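Local coordinates for protein MJ1225 (Methanocaldococcus jannaschii, PDB 3KH5), which binds AMP and ADP through its CBS domains and is probably an archaeal counterpart of the nucleotide-sensing gamma subunit of AMPK, at residues A[57-62]-A[173-178]; A[74-79]-A[216-221]. All coordinates share one frame; numbering follows the deposited sequence.

Interaction 1: A[57-62]-A[173-178]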
ATOM      1  N   ILE A  57       6.034  -5.223  -5.292  1.00 29.15           N
ATOM      2  CA  ILE A  57       7.292  -5.747  -4.766  1.00 29.59           C
ATOM      3  C   ILE A  57       7.025  -6.998  -3.932  1.00 29.88           C
ATOM      4  O   ILE A  57       7.771  -7.973  -4.020  1.00 30.24           O
ATOM      5  CB  ILE A  57       8.064  -4.704  -3.906  1.00 29.65           C
ATOM      6  CG1 ILE A  57       8.408  -3.443  -4.718  1.00 29.51           C
ATOM      7  CG2 ILE A  57       9.328  -5.334  -3.265  1.00 29.46           C
ATOM      8  CD1 ILE A  57       9.366  -3.655  -5.897  1.00 29.79           C
ATOM      9  N   VAL A  58       5.961  -6.966  -3.130  1.00 30.04           N
ATOM     10  CA  VAL A  58       5.533  -8.134  -2.340  1.00 30.34           C
ATOM     11  C   VAL A  58       5.147  -9.326  -3.236  1.00 30.46           C
ATOM     12  O   VAL A  58       5.426 -10.483  -2.906  1.00 30.51           O
ATOM     13  CB  VAL A  58       4.396  -7.765  -1.346  1.00 30.38           C
ATOM     14  CG1 VAL A  58       3.791  -9.006  -0.688  1.00 30.28           C
ATOM     15  CG2 VAL A  58       4.924  -6.822  -0.277  1.00 30.41           C
ATOM     16  N   ASP A  59       4.512  -9.022  -4.365  1.00 30.50           N
ATOM     17  CA  ASP A  59       4.205  -9.992  -5.421  1.00 30.64           C
ATOM     18  C   ASP A  59       5.501 -10.633  -5.964  1.00 30.78           C
ATOM     19  O   ASP A  59       5.672 -11.858  -5.940  1.00 30.89           O
ATOM     20  CB  ASP A  59       3.440  -9.227  -6.515  1.00 30.56           C
ATOM     21  CG  ASP A  59       2.889 -10.119  -7.617  1.00 30.85           C
ATOM     22  OD1 ASP A  59       3.484 -11.168  -7.928  1.00 30.64           O
ATOM     23  OD2 ASP A  59       1.856  -9.733  -8.210  1.00 31.31           O
ATOM     24  N   PHE A  60       6.398  -9.772  -6.439  1.00 30.93           N
ATOM     25  CA  PHE A  60       7.737 -10.123  -6.914  1.00 31.28           C
ATOM     26  C   PHE A  60       8.534 -10.996  -5.936  1.00 31.54           C
ATOM     27  O   PHE A  60       9.202 -11.943  -6.347  1.00 31.66           O
ATOM     28  CB  PHE A  60       8.479  -8.813  -7.201  1.00 31.28           C
ATOM     29  CG  PHE A  60       9.928  -8.971  -7.553  1.00 31.56           C
ATOM     30  CD1 PHE A  60      10.313  -9.564  -8.751  1.00 31.75           C
ATOM     31  CD2 PHE A  60      10.913  -8.469  -6.705  1.00 32.21           C
ATOM     32  CE1 PHE A  60      11.660  -9.686  -9.083  1.00 32.08           C
ATOM     33  CE2 PHE A  60      12.263  -8.586  -7.027  1.00 32.43           C
ATOM     34  CZ  PHE A  60      12.637  -9.195  -8.219  1.00 32.13           C
ATOM     35  N   MET A  61       8.448 -10.676  -4.647  1.00 31.91           N
ATOM     36  CA  MET A  61       9.179 -11.401  -3.608  1.00 32.51           C
ATOM     37  C   MET A  61       8.678 -12.825  -3.369  1.00 32.52           C
ATOM     38  O   MET A  61       9.366 -13.618  -2.719  1.00 32.67           O
ATOM     39  CB  MET A  61       9.123 -10.631  -2.290  1.00 32.67           C
ATOM     40  CG  MET A  61      10.152  -9.517  -2.146  1.00 34.30           C
ATOM     41  SD  MET A  61       9.774  -8.376  -0.784  1.00 37.39           S
ATOM     42  CE  MET A  61       8.784  -9.402   0.315  1.00 37.35           C
ATOM     43  N   GLY A  62       7.487 -13.147  -3.873  1.00 32.45           N
ATOM     44  CA  GLY A  62       6.881 -14.458  -3.579  1.00 32.22           C
ATOM     45  C   GLY A  62       5.363 -14.483  -3.542  1.00 31.94           C
ATOM     46  O   GLY A  62       4.758 -15.540  -3.730  1.00 31.96           O
ATOM     47  N   THR A 173      -0.999 -14.107   0.934  1.00 31.68           N
ATOM     48  CA  THR A 173      -2.254 -13.632   1.498  1.00 31.47           C
ATOM     49  C   THR A 173      -2.500 -12.182   1.108  1.00 31.14           C
ATOM     50  O   THR A 173      -3.611 -11.837   0.712  1.00 30.93           O
ATOM     51  CB  THR A 173      -2.298 -13.788   3.037  1.00 31.69           C
ATOM     52  OG1 THR A 173      -2.033 -15.149   3.389  1.00 32.28           O
ATOM     53  CG2 THR A 173      -3.662 -13.402   3.588  1.00 31.61           C
ATOM     54  N   MET A 174      -1.469 -11.344   1.206  1.00 30.73           N
ATOM     55  CA  MET A 174      -1.607  -9.929   0.862  1.00 30.52           C
ATOM     56  C   MET A 174      -1.960  -9.746  -0.613  1.00 30.39           C
ATOM     57  O   MET A 174      -2.908  -9.032  -0.953  1.00 30.10           O
ATOM     58  CB  MET A 174      -0.316  -9.162   1.172  1.00 30.70           C
ATOM     59  CG  MET A 174      -0.038  -8.919   2.646  1.00 30.89           C
ATOM     60  SD  MET A 174       1.515  -8.021   2.886  1.00 32.99           S
ATOM     61  CE  MET A 174       1.484  -7.828   4.670  1.00 32.46           C
ATOM     62  N   VAL A 175      -1.183 -10.388  -1.482  1.00 30.55           N
ATOM     63  CA  VAL A 175      -1.298 -10.185  -2.926  1.00 30.96           C
ATOM     64  C   VAL A 175      -2.577 -10.788  -3.515  1.00 31.33           C
ATOM     65  O   VAL A 175      -3.249 -10.142  -4.327  1.00 31.40           O
ATOM     66  CB  VAL A 175      -0.030 -10.674  -3.672  1.00 30.82           C
ATOM     67  CG1 VAL A 175      -0.251 -10.718  -5.183  1.00 30.82           C
ATOM     68  CG2 VAL A 175       1.160  -9.776  -3.336  1.00 30.95           C
ATOM     69  N   ARG A 176      -2.922 -12.006  -3.093  1.00 31.77           N
ATOM     70  CA  ARG A 176      -4.161 -12.658  -3.547  1.00 32.38           C
ATOM     71  C   ARG A 176      -5.419 -11.886  -3.145  1.00 32.50           C
ATOM     72  O   ARG A 176      -6.381 -11.810  -3.914  1.00 32.53           O
ATOM     73  CB  ARG A 176      -4.266 -14.092  -3.017  1.00 32.48           C
ATOM     74  CG  ARG A 176      -3.203 -15.072  -3.524  1.00 33.50           C
ATOM     75  CD  ARG A 176      -3.346 -15.388  -5.018  1.00 35.05           C
ATOM     76  NE  ARG A 176      -4.732 -15.524  -5.467  1.00 36.38           N
ATOM     77  CZ  ARG A 176      -5.108 -15.407  -6.739  1.00 36.91           C
ATOM     78  NH1 ARG A 176      -4.206 -15.154  -7.681  1.00 36.75           N
ATOM     79  NH2 ARG A 176      -6.386 -15.537  -7.073  1.00 36.85           N
ATOM     80  N   ASN A 177      -5.409 -11.316  -1.945  1.00 32.58           N
ATOM     81  CA  ASN A 177      -6.582 -10.618  -1.431  1.00 32.87           C
ATOM     82  C   ASN A 177      -6.591  -9.125  -1.762  1.00 33.00           C
ATOM     83  O   ASN A 177      -7.620  -8.452  -1.594  1.00 33.17           O
ATOM     84  CB  ASN A 177      -6.664 -10.811   0.081  1.00 32.81           C
ATOM     85  CG  ASN A 177      -7.077 -12.213   0.470  1.00 33.06           C
ATOM     86  OD1 ASN A 177      -8.265 -12.539   0.468  1.00 33.51           O
ATOM     87  ND2 ASN A 177      -6.103 -13.047   0.824  1.00 32.46           N
ATOM     88  N   GLY A 178      -5.448  -8.612  -2.214  1.00 33.05           N
ATOM     89  CA  GLY A 178      -5.274  -7.179  -2.474  1.00 32.98           C
ATOM     90  C   GLY A 178      -5.290  -6.302  -1.230  1.00 33.01           C
ATOM     91  O   GLY A 178      -5.762  -5.163  -1.282  1.00 32.94           O
TER
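Val175 drives both of its methyls against helix 54-63, and they meet different things. CG2, anti to its own carbonyl carbon, is set against the backbone, 3.6 Å from Asp59 N, and also meets Val58 CG1 at 3.8 Å. CG1, swung away from the backbone N (chi1 169°), lies against the carboxylate of Asp59, 3.8 Å from OD2. The valine side chains run alongside each other with reversed sense, and that of Asp59 lies roughly perpendicular to Val175. Met174 adds its thioether at longer range, SD lying 4.4 Å from Val58 CG1. No hydrogen bond links the segments. Here helix 54-63 of the first CBS repeat meets helix 167-177 of the third, the short segment axes 9.4 Å apart and inclined at 120°, so two repeats distant in sequence are packed helix on helix. Replacing Val175 by alanine takes away both methyls and would probably open a gap beside Val58 CG1 and the backbone and CB of Asp59. The other carboxylate oxygen, Asp59 OD1, is hydrogen-bonded to Lys66 N, which helps fix the group while OD2 lies by the valine. Farther along helix 167-177, Asn177 ND2 turns back to Thr173 O (2.8 Å), in the carbonyl plane, and Gly178, just past the helix with positive phi, touches a bound ADP.

Interaction 2: A[74-79]-A[216-221]; sequences HERNFL and NVREIT
Phe78 and Val217 bring the backbones closest, their CA atoms 6.6 Å apart; a type I' turn from His74 to Asn77 leads into helix 78-81, and its Arg76 together with Phe78 meets the residues leading into helix 218-222. Val217 carries most of the contact, its side chain directed at 74-79. CG1, anti to the carbonyl carbon (chi1 -65°), presses on Phe78 CB at 3.6 Å, while CG2, between the backbone N and carbonyl carbon, lies 3.4 Å from Arg76 O. The Phe78 ring takes little part: with CG anti to the backbone N (chi1 174°), it leads away from Val217 and leaves CB as the touching atom. Arg76 folds over the same valine from another side. Bends at chi2 and chi3 carry its guanidinium across, so that NH2 lies 3.9 Å from Val217 CG2 and NH1 4.0 Å from Arg218 CD. Both approaches are oblique to the guanidinium plane, and it is the aliphatic part of Arg218 that is met. The two guanidinium planes are 54° apart, with Arg76 NH1 and Arg218 NH1 separated by 5.3 Å, a like-charge proximity that probably costs a little. No hydrogen bond crosses the contact. Helix 206-213 backs both segments, Met212 touching Phe78, Leu79 and Ile220; helix 68-73 meets Phe78 through Ile70 and Arg76 through Arg71, and Thr221 rests on Leu167 and Lys168 of helix 167-177.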
ATOM      1  N   HIS A  74      15.968 -16.024 -13.275  1.00 56.40           N
ATOM      2  CA  HIS A  74      17.203 -15.785 -12.550  1.00 56.41           C
ATOM      3  C   HIS A  74      17.489 -16.862 -11.533  1.00 56.71           C
ATOM      4  O   HIS A  74      18.287 -16.672 -10.612  1.00 56.75           O
ATOM      5  CB  HIS A  74      17.162 -14.405 -11.920  1.00 56.17           C
ATOM      6  CG  HIS A  74      17.072 -13.317 -12.933  1.00 55.33           C
ATOM      7  ND1 HIS A  74      18.186 -12.765 -13.526  1.00 54.71           N
ATOM      8  CD2 HIS A  74      16.002 -12.718 -13.506  1.00 54.38           C
ATOM      9  CE1 HIS A  74      17.807 -11.852 -14.401  1.00 54.34           C
ATOM     10  NE2 HIS A  74      16.487 -11.805 -14.409  1.00 54.03           N
ATOM     11  N   GLU A  75      16.817 -17.997 -11.713  1.00 57.07           N
ATOM     12  CA  GLU A  75      17.122 -19.218 -10.981  1.00 57.43           C
ATOM     13  C   GLU A  75      17.281 -18.948  -9.497  1.00 57.28           C
ATOM     14  O   GLU A  75      18.202 -19.473  -8.863  1.00 57.34           O
ATOM     15  CB  GLU A  75      18.403 -19.856 -11.524  1.00 57.59           C
ATOM     16  CG  GLU A  75      18.396 -20.117 -13.018  1.00 58.50           C
ATOM     17  CD  GLU A  75      19.687 -20.748 -13.508  1.00 59.63           C
ATOM     18  OE1 GLU A  75      20.425 -21.335 -12.688  1.00 59.94           O
ATOM     19  OE2 GLU A  75      19.963 -20.662 -14.724  1.00 59.93           O
ATOM     20  N   ARG A  76      16.400 -18.111  -8.955  1.00 57.00           N
ATOM     21  CA  ARG A  76      16.349 -17.867  -7.517  1.00 56.64           C
ATOM     22  C   ARG A  76      17.283 -16.763  -7.022  1.00 55.73           C
ATOM     23  O   ARG A  76      17.362 -16.512  -5.816  1.00 55.74           O
ATOM     24  CB  ARG A  76      16.640 -19.157  -6.752  1.00 57.03           C
ATOM     25  CG  ARG A  76      15.657 -20.277  -7.028  1.00 58.60           C
ATOM     26  CD  ARG A  76      15.140 -20.761  -5.723  1.00 61.52           C
ATOM     27  NE  ARG A  76      14.957 -19.610  -4.845  1.00 63.78           N
ATOM     28  CZ  ARG A  76      14.454 -19.663  -3.621  1.00 65.03           C
ATOM     29  NH1 ARG A  76      14.067 -20.821  -3.098  1.00 65.43           N
ATOM     30  NH2 ARG A  76      14.333 -18.550  -2.913  1.00 65.48           N
ATOM     31  N   ASN A  77      17.980 -16.109  -7.943  1.00 54.52           N
ATOM     32  CA  ASN A  77      18.896 -15.035  -7.588  1.00 53.20           C
ATOM     33  C   ASN A  77      18.177 -13.690  -7.499  1.00 52.30           C
ATOM     34  O   ASN A  77      17.983 -13.010  -8.510  1.00 52.04           O
ATOM     35  CB  ASN A  77      20.033 -14.972  -8.605  1.00 53.35           C
ATOM     36  CG  ASN A  77      21.229 -14.195  -8.105  1.00 53.32           C
ATOM     37  OD1 ASN A  77      21.171 -13.511  -7.081  1.00 53.59           O
ATOM     38  ND2 ASN A  77      22.333 -14.298  -8.833  1.00 53.50           N
ATOM     39  N   PHE A  78      17.790 -13.323  -6.279  1.00 51.17           N
ATOM     40  CA  PHE A  78      17.074 -12.077  -6.011  1.00 50.22           C
ATOM     41  C   PHE A  78      17.909 -10.857  -6.368  1.00 49.42           C
ATOM     42  O   PHE A  78      17.394  -9.887  -6.926  1.00 49.33           O
ATOM     43  CB  PHE A  78      16.671 -12.018  -4.534  1.00 50.32           C
ATOM     44  CG  PHE A  78      16.048 -10.716  -4.118  1.00 50.50           C
ATOM     45  CD1 PHE A  78      14.722 -10.438  -4.427  1.00 50.56           C
ATOM     46  CD2 PHE A  78      16.779  -9.776  -3.397  1.00 50.65           C
ATOM     47  CE1 PHE A  78      14.137  -9.240  -4.040  1.00 50.61           C
ATOM     48  CE2 PHE A  78      16.201  -8.574  -3.006  1.00 50.64           C
ATOM     49  CZ  PHE A  78      14.876  -8.306  -3.327  1.00 50.48           C
ATOM     50  N   LEU A  79      19.193 -10.915  -6.032  1.00 48.33           N
ATOM     51  CA  LEU A  79      20.108  -9.818  -6.305  1.00 47.22           C
ATOM     52  C   LEU A  79      20.302  -9.572  -7.796  1.00 46.12           C
ATOM     53  O   LEU A  79      20.391  -8.415  -8.227  1.00 46.01           O
ATOM     54  CB  LEU A  79      21.445 -10.047  -5.604  1.00 47.42           C
ATOM     55  CG  LEU A  79      21.747  -9.180  -4.375  1.00 47.87           C
ATOM     56  CD1 LEU A  79      20.464  -8.756  -3.655  1.00 48.33           C
ATOM     57  CD2 LEU A  79      22.690  -9.926  -3.435  1.00 48.19           C
ATOM     58  N   ASN A 216      21.455 -18.036  -0.841  1.00 80.94           N
ATOM     59  CA  ASN A 216      20.630 -17.961   0.387  1.00 79.42           C
ATOM     60  C   ASN A 216      19.788 -16.694   0.633  1.00 78.10           C
ATOM     61  O   ASN A 216      19.747 -16.166   1.754  1.00 78.02           O
ATOM     62  CB  ASN A 216      21.447 -18.340   1.634  1.00 79.59           C
ATOM     63  CG  ASN A 216      20.630 -19.128   2.648  1.00 79.60           C
ATOM     64  OD1 ASN A 216      19.842 -20.005   2.288  1.00 79.61           O
ATOM     65  ND2 ASN A 216      20.824 -18.821   3.925  1.00 79.64           N
ATOM     66  N   VAL A 217      19.109 -16.228  -0.418  1.00 76.20           N
ATOM     67  CA  VAL A 217      18.104 -15.170  -0.282  1.00 74.17           C
ATOM     68  C   VAL A 217      16.887 -15.703   0.470  1.00 72.46           C
ATOM     69  O   VAL A 217      16.055 -14.933   0.946  1.00 72.38           O
ATOM     70  CB  VAL A 217      17.648 -14.604  -1.655  1.00 74.35           C
ATOM     71  CG1 VAL A 217      18.798 -13.907  -2.359  1.00 74.34           C
ATOM     72  CG2 VAL A 217      17.017 -15.688  -2.539  1.00 74.30           C
ATOM     73  N   ARG A 218      16.819 -17.028   0.587  1.00 70.06           N
ATOM     74  CA  ARG A 218      15.643 -17.730   1.091  1.00 67.62           C
ATOM     75  C   ARG A 218      15.288 -17.428   2.545  1.00 65.34           C
ATOM     76  O   ARG A 218      14.109 -17.468   2.910  1.00 65.11           O
ATOM     77  CB  ARG A 218      15.805 -19.238   0.890  1.00 68.05           C
ATOM     78  CG  ARG A 218      14.515 -20.030   1.024  1.00 69.32           C
ATOM     79  CD  ARG A 218      14.760 -21.509   0.809  1.00 71.86           C
ATOM     80  NE  ARG A 218      15.503 -22.125   1.908  1.00 73.83           N
ATOM     81  CZ  ARG A 218      16.153 -23.284   1.814  1.00 75.00           C
ATOM     82  NH1 ARG A 218      16.164 -23.957   0.669  1.00 75.36           N
ATOM     83  NH2 ARG A 218      16.798 -23.771   2.868  1.00 75.40           N
ATOM     84  N   GLU A 219      16.285 -17.126   3.374  1.00 62.43           N
ATOM     85  CA  GLU A 219      15.998 -16.863   4.781  1.00 59.63           C
ATOM     86  C   GLU A 219      15.216 -15.556   4.960  1.00 57.30           C
ATOM     87  O   GLU A 219      14.579 -15.359   5.994  1.00 56.97           O
ATOM     88  CB  GLU A 219      17.269 -16.904   5.639  1.00 59.95           C
ATOM     89  CG  GLU A 219      17.094 -17.611   6.998  1.00 60.92           C
ATOM     90  CD  GLU A 219      16.716 -19.089   6.876  1.00 62.28           C
ATOM     91  OE1 GLU A 219      17.479 -19.856   6.246  1.00 62.70           O
ATOM     92  OE2 GLU A 219      15.661 -19.483   7.420  1.00 62.71           O
ATOM     93  N   ILE A 220      15.248 -14.686   3.947  1.00 54.49           N
ATOM     94  CA  ILE A 220      14.420 -13.478   3.945  1.00 51.92           C
ATOM     95  C   ILE A 220      12.935 -13.845   3.961  1.00 50.41           C
ATOM     96  O   ILE A 220      12.192 -13.388   4.842  1.00 49.98           O
ATOM     97  CB  ILE A 220      14.736 -12.532   2.754  1.00 51.93           C
ATOM     98  CG1 ILE A 220      16.195 -12.059   2.825  1.00 51.81           C
ATOM     99  CG2 ILE A 220      13.774 -11.330   2.747  1.00 51.61           C
ATOM    100  CD1 ILE A 220      16.688 -11.346   1.565  1.00 52.00           C
ATOM    101  N   THR A 221      12.499 -14.675   3.015  1.00 48.78           N
ATOM    102  CA  THR A 221      11.079 -15.038   2.950  1.00 47.57           C
ATOM    103  C   THR A 221      10.654 -16.120   3.946  1.00 46.84           C
ATOM    104  O   THR A 221       9.456 -16.367   4.112  1.00 46.53           O
ATOM    105  CB  THR A 221      10.618 -15.421   1.524  1.00 47.53           C
ATOM    106  OG1 THR A 221      11.390 -16.530   1.039  1.00 47.62           O
ATOM    107  CG2 THR A 221      10.745 -14.231   0.575  1.00 47.49           C
TER

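The centres of interactions 1 and 2 lie about 16 Å apart, on the same side of the chain's centre, that of interaction 1 about 11 Å from it and that of interaction 2 about 23 Å. Their segments alternate, 57-62, 74-79, 173-178 and 216-221, so the two contacts interleave along the chain, neither enclosing the other. They also touch: Phe60 CE2 packs on Phe78 CE1 at 3.6 Å, and Met61 O lies 3.6 Å from Thr221 CG2. Helix 167-177 serves both, supplying one side of interaction 1 and meeting Thr221 in interaction 2. The Asp59 side chain is about 6 Å from a bound ADP, that of Arg76 about 11 Å from a bound AMP.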